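Side-chain contacts in probable glucarate dehydratase (Mycobacterium smegmatis str. MC2 155, PDB 3VDG), which probably dehydrates glucarate or a related acid sugar, as a metal-dependent member of the enolase superfamily: residues A[86-91]-A[137-142]; A[96-101]-A[148-153]. All blocks are in the same frame, centred on the assembly; numbering follows the deposited sequence. Where two conformers were deposited one is given.

Contact 1. Residues A[86-91]-A[137-142]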
loop_
_atom_site.group_PDB
_atom_site.type_symbol
_atom_site.label_atom_id
_atom_site.label_comp_id
_atom_site.label_asym_id
_atom_site.label_seq_id
_atom_site.Cartn_x
_atom_site.Cartn_y
_atom_site.Cartn_z
ATOM N N GLN A 86 3.635 -0.433 26.880
ATOM C CA GLN A 86 4.361 -1.435 27.691
ATOM C C GLN A 86 3.870 -2.833 27.344
ATOM O O GLN A 86 4.644 -3.702 27.194
ATOM C CB GLN A 86 4.189 -1.164 29.194
ATOM C CG GLN A 86 4.960 0.049 29.681
ATOM C CD GLN A 86 6.459 -0.123 29.513
ATOM O OE1 GLN A 86 6.995 -1.211 29.728
ATOM N NE2 GLN A 86 7.140 0.944 29.124
ATOM N N ALA A 87 2.577 -3.020 27.197
ATOM C CA ALA A 87 2.041 -4.324 26.827
ATOM C C ALA A 87 2.512 -4.753 25.411
ATOM O O ALA A 87 2.821 -5.920 25.173
ATOM C CB ALA A 87 0.521 -4.319 26.918
ATOM N N ALA A 88 2.597 -3.793 24.497
ATOM C CA ALA A 88 3.055 -4.045 23.131
ATOM C C ALA A 88 4.510 -4.454 23.145
ATOM O O ALA A 88 4.903 -5.415 22.490
ATOM C CB ALA A 88 2.889 -2.784 22.272
ATOM N N ALA A 89 5.316 -3.694 23.873
ATOM C CA ALA A 89 6.745 -3.981 23.969
ATOM C C ALA A 89 6.968 -5.415 24.444
ATOM O O ALA A 89 7.817 -6.134 23.904
ATOM C CB ALA A 89 7.419 -2.997 24.917
ATOM N N HIS A 90 6.208 -5.840 25.449
ATOM C CA HIS A 90 6.362 -7.195 25.988
ATOM C C HIS A 90 5.984 -8.229 24.960
ATOM O O HIS A 90 6.655 -9.261 24.803
ATOM C CB HIS A 90 5.531 -7.370 27.264
ATOM C CG HIS A 90 5.602 -8.761 27.855
ATOM N ND1 HIS A 90 6.668 -9.197 28.557
ATOM C CD2 HIS A 90 4.688 -9.814 27.835
ATOM C CE1 HIS A 90 6.453 -10.464 28.957
ATOM N NE2 HIS A 90 5.242 -10.841 28.514
ATOM N N ALA A 91 4.916 -7.957 24.218
ATOM C CA ALA A 91 4.399 -8.900 23.215
ATOM C C ALA A 91 5.331 -9.150 22.027
ATOM O O ALA A 91 5.223 -10.177 21.347
ATOM C CB ALA A 91 3.042 -8.410 22.690
ATOM N N SER A 137 2.287 2.016 15.683
ATOM C CA SER A 137 3.053 3.031 14.971
ATOM C C SER A 137 4.514 3.253 15.435
ATOM O O SER A 137 5.445 3.096 14.638
ATOM C CB SER A 137 2.285 4.363 14.983
ATOM O OG SER A 137 3.032 5.341 14.299
ATOM N N PRO A 138 4.735 3.656 16.710
ATOM C CA PRO A 138 6.121 3.946 17.108
ATOM C C PRO A 138 7.055 2.734 17.031
ATOM O O PRO A 138 8.262 2.885 16.780
ATOM C CB PRO A 138 5.988 4.387 18.579
ATOM C CG PRO A 138 4.707 3.766 19.046
ATOM C CD PRO A 138 3.791 3.838 17.831
ATOM N N PHE A 139 6.518 1.542 17.249
ATOM C CA PHE A 139 7.347 0.343 17.123
ATOM C C PHE A 139 7.690 0.068 15.671
ATOM O O PHE A 139 8.809 -0.355 15.356
ATOM C CB PHE A 139 6.677 -0.865 17.764
ATOM C CG PHE A 139 6.515 -0.722 19.240
ATOM C CD1 PHE A 139 7.609 -0.885 20.090
ATOM C CD2 PHE A 139 5.285 -0.380 19.779
ATOM C CE1 PHE A 139 7.478 -0.707 21.461
ATOM C CE2 PHE A 139 5.145 -0.216 21.158
ATOM C CZ PHE A 139 6.241 -0.388 21.994
ATOM N N GLU A 140 6.731 0.321 14.783
ATOM C CA GLU A 140 6.970 0.144 13.351
ATOM C C GLU A 140 8.021 1.135 12.876
ATOM O O GLU A 140 8.898 0.794 12.085
ATOM C CB GLU A 140 5.672 0.347 12.563
ATOM C CG GLU A 140 5.758 -0.063 11.104
ATOM C CD GLU A 140 5.950 1.109 10.140
ATOM O OE1 GLU A 140 6.219 2.255 10.588
ATOM O OE2 GLU A 140 5.830 0.881 8.912
ATOM N N VAL A 141 7.943 2.373 13.346
ATOM C CA VAL A 141 8.931 3.389 12.919
ATOM C C VAL A 141 10.321 2.980 13.428
ATOM O O VAL A 141 11.295 3.027 12.688
ATOM C CB VAL A 141 8.560 4.804 13.419
ATOM C CG1 VAL A 141 9.727 5.777 13.241
ATOM C CG2 VAL A 141 7.334 5.338 12.654
ATOM N N ALA A 142 10.392 2.551 14.690
ATOM C CA ALA A 142 11.650 2.073 15.255
ATOM C C ALA A 142 12.192 0.840 14.503
ATOM O O ALA A 142 13.417 0.684 14.327
ATOM C CB ALA A 142 11.484 1.776 16.752
#
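Phe139 reaches out of helix 131-151 and sets the outer end of its ring against Ala88 and Ala89 on helix 79-92. No hydrogen bond crosses between the two segments, and the contact is apolar packing. On one flank of the ring CE2 meets the methyl of Ala88, with Phe139 CE2 3.6 Å from Ala88 CB. At the far end Phe139 CZ lies 4.1 Å from Ala89 CB, and Phe139 CE1 keeps the same distance of 4.1 Å from that methyl. The Ala88 methyl and the Ala89 nitrogen both come at the ring obliquely. The backbone also takes part: Ala89 N stands 3.9 Å from Phe139 CZ, a packing contact between a peptide nitrogen and a ring carbon. With CG anti to its own carbonyl carbon (chi1 -65°), the ring extends outward to bridge a CA-to-CA gap of 8.1 Å between Ala89 and Phe139. The small alanines let the neighbouring helix accept the end of this one large side chain.

These helices belong to the N-terminal capping region of an enolase-superfamily fold, packed on its three-stranded antiparallel sheet. Phe139 also touches Ala33 and Ile61 on two of those strands, as well as Leu85 and Ile92 on helix 79-92, while Ala88 packs on Ile107 of helix 100-111. All three touching residues are buried.

The polar bonding runs along the helices or away from the contact. Val141 N bonds to Ser137 O at 2.9 Å, and Ala142 N to Pro138 O at 3.0 Å, carrying the helix on past Pro138, where the helix is kinked and the proline nitrogen makes no bond to the turn before. Glu140, which takes no part in the packing, bonds through its carboxylate to Leu323 N and Gln324 NE2.

Contact 2. Residues A[96-101]-A[148-153]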
loop_
_atom_site.group_PDB
_atom_site.type_symbol
_atom_site.label_atom_id
_atom_site.label_comp_id
_atom_site.label_asym_id
_atom_site.label_seq_id
_atom_site.Cartn_x
_atom_site.Cartn_y
_atom_site.Cartn_z
ATOM N N SER A 96 11.698 -10.540 14.587
ATOM C CA SER A 96 12.572 -9.862 13.631
ATOM C C SER A 96 12.073 -8.450 13.359
ATOM O O SER A 96 10.877 -8.263 13.198
ATOM C CB SER A 96 12.560 -10.611 12.304
ATOM O OG SER A 96 13.251 -9.869 11.311
ATOM N N VAL A 97 12.976 -7.481 13.240
ATOM C CA VAL A 97 12.559 -6.103 12.956
ATOM C C VAL A 97 12.070 -5.976 11.523
ATOM O O VAL A 97 11.527 -4.944 11.169
ATOM C CB VAL A 97 13.695 -5.067 13.185
ATOM C CG1 VAL A 97 14.091 -5.009 14.661
ATOM C CG2 VAL A 97 14.912 -5.370 12.315
ATOM N N PHE A 98 12.282 -7.004 10.696
ATOM C CA PHE A 98 11.740 -7.001 9.336
ATOM C C PHE A 98 10.326 -7.591 9.284
ATOM O O PHE A 98 9.634 -7.491 8.265
ATOM C CB PHE A 98 12.667 -7.771 8.380
ATOM C CG PHE A 98 13.956 -7.049 8.088
ATOM C CD1 PHE A 98 14.044 -6.167 7.014
ATOM C CD2 PHE A 98 15.076 -7.242 8.891
ATOM C CE1 PHE A 98 15.215 -5.490 6.738
ATOM C CE2 PHE A 98 16.253 -6.559 8.624
ATOM C CZ PHE A 98 16.328 -5.685 7.550
ATOM N N SER A 99 9.892 -8.197 10.382
ATOM C CA SER A 99 8.565 -8.836 10.407
ATOM C C SER A 99 7.486 -7.904 10.975
ATOM O O SER A 99 6.806 -8.238 11.942
ATOM C CB SER A 99 8.597 -10.144 11.204
ATOM O OG SER A 99 9.442 -11.112 10.595
ATOM N N THR A 100 7.301 -6.751 10.346
ATOM C CA THR A 100 6.365 -5.764 10.853
ATOM C C THR A 100 4.895 -6.201 10.726
ATOM O O THR A 100 4.077 -5.811 11.553
ATOM C CB THR A 100 6.609 -4.370 10.224
ATOM O OG1 THR A 100 6.625 -4.500 8.799
ATOM C CG2 THR A 100 7.982 -3.807 10.706
ATOM N N ASN A 101 4.565 -7.024 9.729
ATOM C CA ASN A 101 3.192 -7.559 9.621
ATOM C C ASN A 101 2.857 -8.400 10.854
ATOM O O ASN A 101 1.802 -8.241 11.474
ATOM C CB ASN A 101 3.015 -8.436 8.379
ATOM C CG ASN A 101 3.007 -7.633 7.082
ATOM O OD1 ASN A 101 2.630 -6.464 7.071
ATOM N ND2 ASN A 101 3.447 -8.259 5.989
ATOM N N GLY A 148 16.947 0.161 8.397
ATOM C CA GLY A 148 17.811 1.083 7.642
ATOM C C GLY A 148 19.239 1.018 8.160
ATOM O O GLY A 148 20.193 0.989 7.387
ATOM N N GLN A 149 19.401 0.967 9.478
ATOM C CA GLN A 149 20.742 0.937 10.038
ATOM C C GLN A 149 21.478 -0.335 9.637
ATOM O O GLN A 149 22.646 -0.311 9.274
ATOM C CB GLN A 149 20.709 1.031 11.561
ATOM C CG GLN A 149 20.265 2.395 12.080
ATOM C CD GLN A 149 20.132 2.359 13.578
ATOM O OE1 GLN A 149 21.063 1.929 14.266
ATOM N NE2 GLN A 149 18.960 2.756 14.099
ATOM N N VAL A 150 20.797 -1.460 9.712
ATOM C CA VAL A 150 21.475 -2.718 9.425
ATOM C C VAL A 150 21.760 -2.914 7.925
ATOM O O VAL A 150 22.739 -3.557 7.560
ATOM C CB VAL A 150 20.725 -3.917 10.063
ATOM C CG1 VAL A 150 19.570 -4.339 9.184
ATOM C CG2 VAL A 150 21.689 -5.082 10.303
ATOM N N THR A 151 20.939 -2.322 7.058
ATOM C CA THR A 151 21.153 -2.413 5.612
ATOM C C THR A 151 21.976 -1.249 5.045
ATOM O O THR A 151 22.331 -1.247 3.869
ATOM C CB THR A 151 19.823 -2.434 4.834
ATOM O OG1 THR A 151 19.070 -1.255 5.134
ATOM C CG2 THR A 151 19.011 -3.660 5.195
ATOM N N GLY A 152 22.248 -0.240 5.863
ATOM C CA GLY A 152 22.929 0.942 5.365
ATOM C C GLY A 152 22.058 1.831 4.491
ATOM O O GLY A 152 22.587 2.623 3.721
ATOM N N ARG A 153 20.732 1.716 4.599
ATOM C CA ARG A 153 19.817 2.510 3.732
ATOM C C ARG A 153 18.992 3.511 4.558
ATOM O O ARG A 153 18.622 3.219 5.691
ATOM C CB ARG A 153 18.826 1.617 2.952
ATOM C CG ARG A 153 19.412 0.385 2.236
ATOM C CD ARG A 153 20.602 0.738 1.349
ATOM N NE ARG A 153 20.259 1.757 0.363
ATOM C CZ ARG A 153 21.129 2.259 -0.502
ATOM N NH1 ARG A 153 22.394 1.830 -0.477
ATOM N NH2 ARG A 153 20.740 3.182 -1.381
#
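Phe98 and Val150 make the closest contact here, edge-on: Phe98 CZ is 3.9 Å from Val150 CG1, which lies near the plane of the ring, and Phe98 CE2 follows at 4.0 Å from the same methyl. Thr151 presents its methyl at the same rim, CG2 being 4.1 Å from Phe98 CZ. Both methyls therefore meet the outer end of the ring. Thr151 CG2 stands anti to its carbonyl carbon, and OG1 (chi1 58°) bonds to Gln147 O one turn back in the helix.

A turn meets a helix end here. Ser96 to Ser99 form a type I beta turn with an ST turn built in, Ser96 OG accepting from Phe98 N at 3.1 Å. On the other side helix 131-151 ends in a Schellman motif at Gly152, whose phi is positive: Arg153 N bonds to Gly148 O at 2.9 Å, and the companion bond from Gly152 N to Gln149 O is weak.

The looser side belongs to Val150, partly exposed at the rim of the contact, whereas Phe98 is buried, partly by the dimer partner. Arg153 of the second subunit makes a cation-pi contact with Phe98, and Thr151, though partly exposed, is also covered by Thr151 of that subunit. The reciprocal cation-pi pair, Arg153 with Phe98 of the second subunit, places this helix end at the subunit interface.

In the fold
From the N terminus the chain first forms the antiparallel sheet of strands 30-41, 55-65 and 70-75, then helix 79-92, which supplies the first half of contact 1. A short turn leads to 96-101, the first half of contact 2, at the start of helix 100-111. The second halves follow in the same order on and just beyond helix 131-151. Contact 1 closes a loop of 45 intervening residues and contact 2 one of 46; because their segments alternate, the loops cross. Helix 131-151 serves both; the contacts do not touch, their centres lying about 14 Å apart. Contact 1 ties it to helix 79-92, contact 2 ties its C-terminal end to the turn before helix 100-111, beside the second subunit.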